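Local structure of transcriptional regulator (LacI family) (Clostridium acetobutylicum ATCC 824, 3G85) at residues Lys103-Asn108 / Ile264-Ser269; Ala130-Thr135 / Ala191-Ser196; Ile220-Met225 / Pro236-Val241. The protein probably binds regulatory DNA and controls transcription as a LacI-family regulator, the part described here being its periplasmic-binding-protein-like region. All blocks are in the same frame, centred on the assembly; numbering follows the deposited sequence.

Overall arrangement
Contact 1 lies in a different sheet from contacts 2 and 3, on the opposite side of the chain's centre. It joins strand 105-109 to the start of strand 269-272, outermost within the chain in a parallel six-stranded sheet. Contacts 2 and 3, whose centres are about 10 Å apart, pair neighbouring strands of the second sheet, and strands 191-194 and 219-224 bond directly to each other between them. Contact 1 is partly buried and polar, built from serine hydroxyls, an asparagine and two waters. The other two are buried: contact 2 adds two hydrogen bonds from an asparagine amide to aliphatic and aromatic packing, while contact 3 is mostly aliphatic with one water where direct pairing ends.

Contact 1 (Lys103-Asn108 / Ile264-Ser269); sequences KYSSVN and IENPTS
Ser105 and Asn266 meet through torsions that set OG of Ser105 (chi1 -60°) and CG of Asn266 (chi1 -60°) each anti to its own carbonyl carbon, beside the backbone N. These placements bring Ser105 OG to Asn266 OD1, to which the serine donates a hydrogen bond; the modelled length, 2.5 Å, is very short and its exact value doubtful. The same hydroxyl oxygen accepts the backbone N-H of Thr268 (N to Ser105 OG 3.0 Å) almost in a straight line, at 175°. One serine hydroxyl thus serves two partners, and a water accepts from Ser105 N and donates weakly to Asn266 OD1.

One residue further on, the link passes to the main chain, where Ser106 N donates to Thr268 O (2.9 Å). Ser106 and Ser269 form a parallel bridge, yet their OG atoms stay 3.8 Å apart. A second water lies between them, accepting from both hydroxyls and donating to Tyr104 O. Pro267, which follows a cis peptide bond, lays its CB against Tyr104 O at 3.4 Å. Within 264-269 the loop is braced by Thr268 OG1, which donates to Glu265 O (2.9 Å), and by Asn266 N, which donates to the anti lone pair of Glu265 OE2 (2.7 Å).

Ser106 and Asn108 both carry the pairing on through backbone bonds to Ile270. Just before strand 269-272, the N-H of Thr268 is therefore taken by a serine hydroxyl and not by a backbone carbonyl, and side chains and water carry much of the joint before regular sheet bonding takes over.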
# COMPACT_ATOMS: atom_id res chain seq x y z
N LYS A 103 -19.64 2.44 -8.02
CA LYS A 103 -20.08 3.77 -8.48
C LYS A 103 -18.95 4.57 -9.17
O LYS A 103 -19.15 5.20 -10.22
CB LYS A 103 -20.65 4.59 -7.31
CG LYS A 103 -21.09 6.01 -7.70
CD LYS A 103 -21.72 6.73 -6.53
CE LYS A 103 -22.20 8.11 -6.97
NZ LYS A 103 -22.82 8.86 -5.84
N TYR A 104 -17.79 4.59 -8.52
CA TYR A 104 -16.63 5.30 -8.99
C TYR A 104 -15.64 4.35 -9.64
O TYR A 104 -15.51 3.20 -9.22
CB TYR A 104 -15.94 6.03 -7.81
CG TYR A 104 -16.80 7.13 -7.22
CD1 TYR A 104 -16.87 8.38 -7.82
CD2 TYR A 104 -17.58 6.90 -6.07
CE1 TYR A 104 -17.66 9.40 -7.28
CE2 TYR A 104 -18.39 7.90 -5.54
CZ TYR A 104 -18.42 9.14 -6.15
OH TYR A 104 -19.21 10.17 -5.67
N SER A 105 -14.94 4.85 -10.66
CA SER A 105 -13.79 4.15 -11.25
C SER A 105 -12.64 4.08 -10.23
O SER A 105 -12.52 4.91 -9.27
CB SER A 105 -13.37 4.82 -12.56
OG SER A 105 -14.45 4.81 -13.53
N SER A 106 -11.79 3.08 -10.40
CA SER A 106 -10.75 2.82 -9.42
C SER A 106 -9.55 2.16 -10.06
O SER A 106 -9.66 1.49 -11.10
CB SER A 106 -11.29 1.96 -8.26
OG SER A 106 -11.72 0.67 -8.71
N VAL A 107 -8.38 2.38 -9.43
CA VAL A 107 -7.16 1.66 -9.77
C VAL A 107 -6.70 0.98 -8.47
O VAL A 107 -6.41 1.67 -7.47
CB VAL A 107 -6.07 2.64 -10.36
CG1 VAL A 107 -4.77 1.96 -10.63
CG2 VAL A 107 -6.55 3.28 -11.69
N ASN A 108 -6.67 -0.34 -8.47
CA ASN A 108 -6.49 -1.13 -7.25
C ASN A 108 -5.43 -2.18 -7.43
O ASN A 108 -4.95 -2.39 -8.55
CB ASN A 108 -7.79 -1.86 -6.84
CG ASN A 108 -9.03 -0.95 -6.84
OD1 ASN A 108 -10.11 -1.39 -7.24
ND2 ASN A 108 -8.89 0.27 -6.42
N ILE A 264 -14.86 6.22 -21.82
CA ILE A 264 -15.24 5.22 -20.83
C ILE A 264 -16.22 5.80 -19.81
O ILE A 264 -16.39 7.01 -19.72
CB ILE A 264 -14.01 4.56 -20.13
CG1 ILE A 264 -13.25 5.58 -19.27
CG2 ILE A 264 -13.08 3.86 -21.18
CD1 ILE A 264 -12.12 4.89 -18.40
N GLU A 265 -16.78 4.91 -19.02
CA GLU A 265 -17.82 5.22 -18.09
C GLU A 265 -17.47 4.64 -16.70
O GLU A 265 -16.58 3.78 -16.54
CB GLU A 265 -19.14 4.64 -18.66
CG GLU A 265 -20.39 4.84 -17.89
CD GLU A 265 -20.65 6.31 -17.52
OE1 GLU A 265 -21.41 6.98 -18.25
OE2 GLU A 265 -20.10 6.78 -16.51
N ASN A 266 -18.16 5.13 -15.68
CA ASN A 266 -17.95 4.67 -14.32
C ASN A 266 -18.92 3.57 -13.95
O ASN A 266 -20.09 3.67 -14.31
CB ASN A 266 -18.13 5.85 -13.36
CG ASN A 266 -17.17 6.96 -13.63
OD1 ASN A 266 -15.94 6.79 -13.57
ND2 ASN A 266 -17.71 8.12 -13.94
N PRO A 267 -18.46 2.52 -13.23
CA PRO A 267 -17.10 2.23 -12.77
C PRO A 267 -16.25 1.42 -13.75
O PRO A 267 -16.67 0.36 -14.22
CB PRO A 267 -17.34 1.42 -11.50
CG PRO A 267 -18.59 0.60 -11.82
CD PRO A 267 -19.41 1.49 -12.77
N THR A 268 -15.09 1.95 -14.09
CA THR A 268 -14.03 1.19 -14.71
C THR A 268 -13.01 0.85 -13.61
O THR A 268 -12.61 1.72 -12.83
CB THR A 268 -13.41 2.01 -15.87
OG1 THR A 268 -14.35 2.03 -16.97
CG2 THR A 268 -12.08 1.41 -16.33
N SER A 269 -12.61 -0.41 -13.52
CA SER A 269 -11.85 -0.89 -12.38
C SER A 269 -10.64 -1.64 -12.93
O SER A 269 -10.79 -2.70 -13.53
CB SER A 269 -12.71 -1.82 -11.50
OG SER A 269 -13.95 -1.17 -11.20
O HOH W 1 -14.33 0.78 -9.32
O HOH W 2 -15.33 7.75 -11.08

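Contact 2 (Ala130-Thr135 / Ala191-Ser196); sequences AAAILT and ALFCNS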
# COMPACT_ATOMS: atom_id res chain seq x y z
N ALA A 130 5.17 -18.86 11.55
CA ALA A 130 5.56 -17.51 11.16
C ALA A 130 5.04 -16.53 12.19
O ALA A 130 4.06 -16.82 12.90
CB ALA A 130 5.03 -17.16 9.76
N ALA A 131 5.70 -15.37 12.26
CA ALA A 131 5.20 -14.24 13.01
C ALA A 131 4.85 -13.11 12.02
O ALA A 131 5.24 -13.18 10.85
CB ALA A 131 6.23 -13.75 14.02
N ALA A 132 4.09 -12.13 12.49
CA ALA A 132 3.69 -10.99 11.66
C ALA A 132 3.76 -9.72 12.49
O ALA A 132 3.26 -9.67 13.62
CB ALA A 132 2.28 -11.20 11.08
N ILE A 133 4.43 -8.71 11.95
CA ILE A 133 4.44 -7.41 12.57
C ILE A 133 3.61 -6.50 11.68
O ILE A 133 3.95 -6.30 10.50
CB ILE A 133 5.87 -6.87 12.71
CG1 ILE A 133 6.69 -7.79 13.65
CG2 ILE A 133 5.86 -5.44 13.23
CD1 ILE A 133 8.16 -7.39 13.70
N LEU A 134 2.53 -5.98 12.26
CA LEU A 134 1.50 -5.28 11.53
C LEU A 134 1.24 -3.91 12.08
O LEU A 134 0.85 -3.75 13.25
CB LEU A 134 0.20 -6.07 11.57
CG LEU A 134 0.26 -7.52 11.05
CD1 LEU A 134 -1.08 -8.23 11.34
CD2 LEU A 134 0.62 -7.63 9.56
N THR A 135 1.40 -2.92 11.22
CA THR A 135 0.85 -1.62 11.49
C THR A 135 -0.68 -1.61 11.23
O THR A 135 -1.18 -2.35 10.37
CB THR A 135 1.58 -0.57 10.67
OG1 THR A 135 1.19 0.73 11.13
CG2 THR A 135 1.31 -0.74 9.14
N ALA A 191 10.04 -17.43 10.24
CA ALA A 191 9.51 -16.63 9.14
C ALA A 191 8.85 -15.42 9.74
O ALA A 191 8.20 -15.50 10.80
CB ALA A 191 8.51 -17.44 8.34
N LEU A 192 9.01 -14.28 9.07
CA LEU A 192 8.41 -13.04 9.53
C LEU A 192 7.81 -12.26 8.38
O LEU A 192 8.50 -11.95 7.42
CB LEU A 192 9.47 -12.19 10.27
CG LEU A 192 8.98 -10.80 10.72
CD1 LEU A 192 7.93 -10.90 11.84
CD2 LEU A 192 10.17 -9.95 11.17
N PHE A 193 6.52 -11.96 8.48
CA PHE A 193 5.83 -11.07 7.56
C PHE A 193 5.73 -9.66 8.16
O PHE A 193 5.25 -9.49 9.28
CB PHE A 193 4.44 -11.63 7.29
CG PHE A 193 3.57 -10.74 6.44
CD1 PHE A 193 3.86 -10.54 5.08
CD2 PHE A 193 2.43 -10.17 6.98
CE1 PHE A 193 3.02 -9.78 4.27
CE2 PHE A 193 1.56 -9.38 6.17
CZ PHE A 193 1.88 -9.19 4.82
N CYS A 194 6.17 -8.65 7.42
CA CYS A 194 5.96 -7.25 7.86
C CYS A 194 5.04 -6.58 6.87
O CYS A 194 5.29 -6.65 5.67
CB CYS A 194 7.28 -6.48 7.92
SG CYS A 194 8.51 -7.16 9.07
N ASN A 195 3.99 -5.93 7.34
CA ASN A 195 3.04 -5.37 6.38
C ASN A 195 3.45 -3.96 5.91
O ASN A 195 2.66 -3.26 5.27
CB ASN A 195 1.57 -5.46 6.87
CG ASN A 195 1.22 -4.44 7.95
OD1 ASN A 195 2.09 -3.84 8.57
ND2 ASN A 195 -0.09 -4.24 8.19
N SER A 196 4.68 -3.56 6.24
CA SER A 196 5.28 -2.39 5.56
C SER A 196 6.79 -2.59 5.48
O SER A 196 7.41 -3.25 6.34
CB SER A 196 4.91 -1.06 6.25
OG SER A 196 5.88 -0.64 7.18
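Asn195 grips Thr135 at the ends of two parallel strands by setting CG between its backbone N and carbonyl carbon (chi1 75°), which carries the amide to the backbone of Thr135. Its OD1 accepts the N-H of Thr135 (N to OD1 2.9 Å), and its ND2 donates to Thr135 O at 3.1 Å. The second bond is nearly straight and lies in the planes of both the amide and the carbonyl, so the pair of bonds fixes the rotation of the Asn195 amide. Asn195 N donates to Ile133 O, the final backbone bond between the segments, and from there the side chain takes over the part of a peptide group. Leu134 crosses it at about a right angle, with CD2 resting 3.6 Å from Asn195 CB.

Leu192 and Phe193 both extend with CG anti to the backbone N (chi1 176° and 175°), but on opposite faces of the sheet. On the Leu192 face, its CD1 fits between Ala131 CB and Ile133 CG1, 3.8 Å from the latter, the two branched chains meeting at a slant. On the other face, Ala132 CB lies at the edge of the Phe193 ring, near its plane, and Leu134 CD2 approaches ring atom CE2 to 3.9 Å. The backbones are joined in regular parallel fashion: Phe193 N donates to Ala131 O (3.0 Å), and Phe193 O accepts from Ile133 N (2.9 Å).

The two strands are the second and third of the sheet, with strand 165-167 beside 131-134 and strand 219-224 beside 191-194. Helices 172-182 and 197-209 cover the face of Ala131, Ile133 and Leu192, and the OG of Ser196 caps the start of the latter helix at Ile199 N. Helix 140-155 lies over the opposite face, where Phe149 stacks on the Phe193 ring.

Contact 3 (Ile220-Met225 / Pro236-Val241); sequences IVAIGM and PPVTIV
The beta-alpha-beta unit formed by strand 219-224, helix 228-232 and strand 239-242 closes here, with Ala222 held between Thr239 and Val241 of the neighbouring parallel strand. Ala222 N donates to Thr239 O (3.1 Å), and Ala222 O accepts from Val241 N (3.0 Å), each donor lying in the plane of the carbonyl it meets. Gly224 N adds a third bond, 2.8 Å to Val241 O; it is almost straight at hydrogen, although the donor sits well above the carbonyl plane.

The short strand segments cross at 43°. Toward Ile220 the direct pairing gives way, and there a water links the two chains, donating to Ile220 O and accepting from Thr239 N (2.9 Å to the water oxygen), so that both backbone groups remain bonded.

Val221 and Val241 point to the same face and meet at a slant through Val221 CG1 and Val241 CG2, 3.9 Å apart. The Val221 methyl stands anti to its backbone N (chi1 174°), whereas the Val241 methyl lies anti to its carbonyl carbon. Ile223 continues this patch, its CD1 reaching 4.2 Å from Val241 CB. On the other face, Val238 CG1 packs against Ala222 CB (4.1 Å) and also reaches Ile220 CG2. Ile240 CB comes within 3.4 Å of Ala222 O.

In the mixed sheet, strand 191-194 continues the pairing beyond 219-224, and the short antiparallel strand 276-277 flanks 239-242. Arg279, just past that short strand, reaches Val238 O through NH1 and Thr239 OG1 through its backbone N. Helix 111-124 covers Val221, Thr239 and Val241, while helix 197-209 packs over Ile220, Ala222 and Val238.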
# COMPACT_ATOMS: atom_id res chain seq x y z
N ILE A 220 12.51 -12.76 6.13
CA ILE A 220 11.50 -11.70 6.14
C ILE A 220 10.90 -11.51 4.76
O ILE A 220 11.60 -11.57 3.77
CB ILE A 220 12.14 -10.35 6.58
CG1 ILE A 220 12.78 -10.51 7.96
CG2 ILE A 220 11.07 -9.20 6.54
CD1 ILE A 220 13.75 -9.37 8.40
N VAL A 221 9.60 -11.26 4.71
CA VAL A 221 8.95 -10.78 3.49
C VAL A 221 8.16 -9.57 3.94
O VAL A 221 7.52 -9.60 4.99
CB VAL A 221 7.99 -11.79 2.84
CG1 VAL A 221 7.23 -11.15 1.64
CG2 VAL A 221 8.79 -13.00 2.35
N ALA A 222 8.23 -8.49 3.19
CA ALA A 222 7.53 -7.27 3.60
C ALA A 222 6.67 -6.79 2.45
O ALA A 222 6.97 -7.05 1.31
CB ALA A 222 8.51 -6.20 3.97
N ILE A 223 5.61 -6.06 2.77
CA ILE A 223 4.81 -5.37 1.75
C ILE A 223 5.53 -4.07 1.37
O ILE A 223 5.88 -3.27 2.24
CB ILE A 223 3.38 -5.06 2.26
CG1 ILE A 223 2.61 -6.35 2.62
CG2 ILE A 223 2.61 -4.16 1.24
CD1 ILE A 223 2.34 -7.25 1.38
N GLY A 224 5.77 -3.89 0.08
CA GLY A 224 6.54 -2.72 -0.37
C GLY A 224 5.66 -1.52 -0.57
O GLY A 224 4.78 -1.52 -1.45
N MSE A 225 5.84 -0.50 0.26
CA MSE A 225 4.99 0.69 0.17
C MSE A 225 5.82 1.90 -0.25
O MSE A 225 5.34 2.73 -1.02
CB MSE A 225 4.30 0.97 1.51
CG MSE A 225 3.60 -0.24 2.07
SE MSE A 225 2.39 0.33 3.49
CE MSE A 225 1.34 -1.23 3.59
N PRO A 236 20.57 -7.00 5.05
CA PRO A 236 20.60 -7.54 3.70
C PRO A 236 19.40 -7.01 2.90
O PRO A 236 18.51 -6.38 3.49
CB PRO A 236 20.42 -9.04 3.96
CG PRO A 236 19.48 -9.07 5.03
CD PRO A 236 19.88 -7.93 5.96
N PRO A 237 19.39 -7.22 1.57
CA PRO A 237 18.20 -6.94 0.78
C PRO A 237 16.98 -7.71 1.30
O PRO A 237 17.10 -8.86 1.77
CB PRO A 237 18.62 -7.37 -0.64
CG PRO A 237 20.13 -7.11 -0.63
CD PRO A 237 20.51 -7.66 0.71
N VAL A 238 15.84 -7.06 1.28
CA VAL A 238 14.59 -7.60 1.79
C VAL A 238 13.68 -7.94 0.62
O VAL A 238 13.38 -7.09 -0.26
CB VAL A 238 13.88 -6.54 2.66
CG1 VAL A 238 12.49 -7.06 3.21
CG2 VAL A 238 14.78 -6.12 3.78
N THR A 239 13.20 -9.19 0.62
CA THR A 239 12.19 -9.60 -0.33
C THR A 239 10.88 -8.91 -0.06
O THR A 239 10.44 -8.83 1.09
CB THR A 239 12.00 -11.12 -0.30
OG1 THR A 239 13.16 -11.70 -0.91
CG2 THR A 239 10.73 -11.54 -1.08
N ILE A 240 10.27 -8.39 -1.12
CA ILE A 240 9.00 -7.70 -0.99
C ILE A 240 7.90 -8.16 -1.95
O ILE A 240 8.16 -8.71 -3.03
CB ILE A 240 9.16 -6.17 -1.20
CG1 ILE A 240 9.58 -5.86 -2.67
CG2 ILE A 240 10.12 -5.55 -0.17
CD1 ILE A 240 9.64 -4.33 -2.99
N VAL A 241 6.67 -7.91 -1.54
CA VAL A 241 5.54 -7.98 -2.44
C VAL A 241 5.12 -6.50 -2.60
O VAL A 241 4.73 -5.83 -1.63
CB VAL A 241 4.38 -8.86 -1.92
CG1 VAL A 241 3.40 -9.07 -3.09
CG2 VAL A 241 4.94 -10.23 -1.40
O HOH W 3 14.00 -10.68 2.93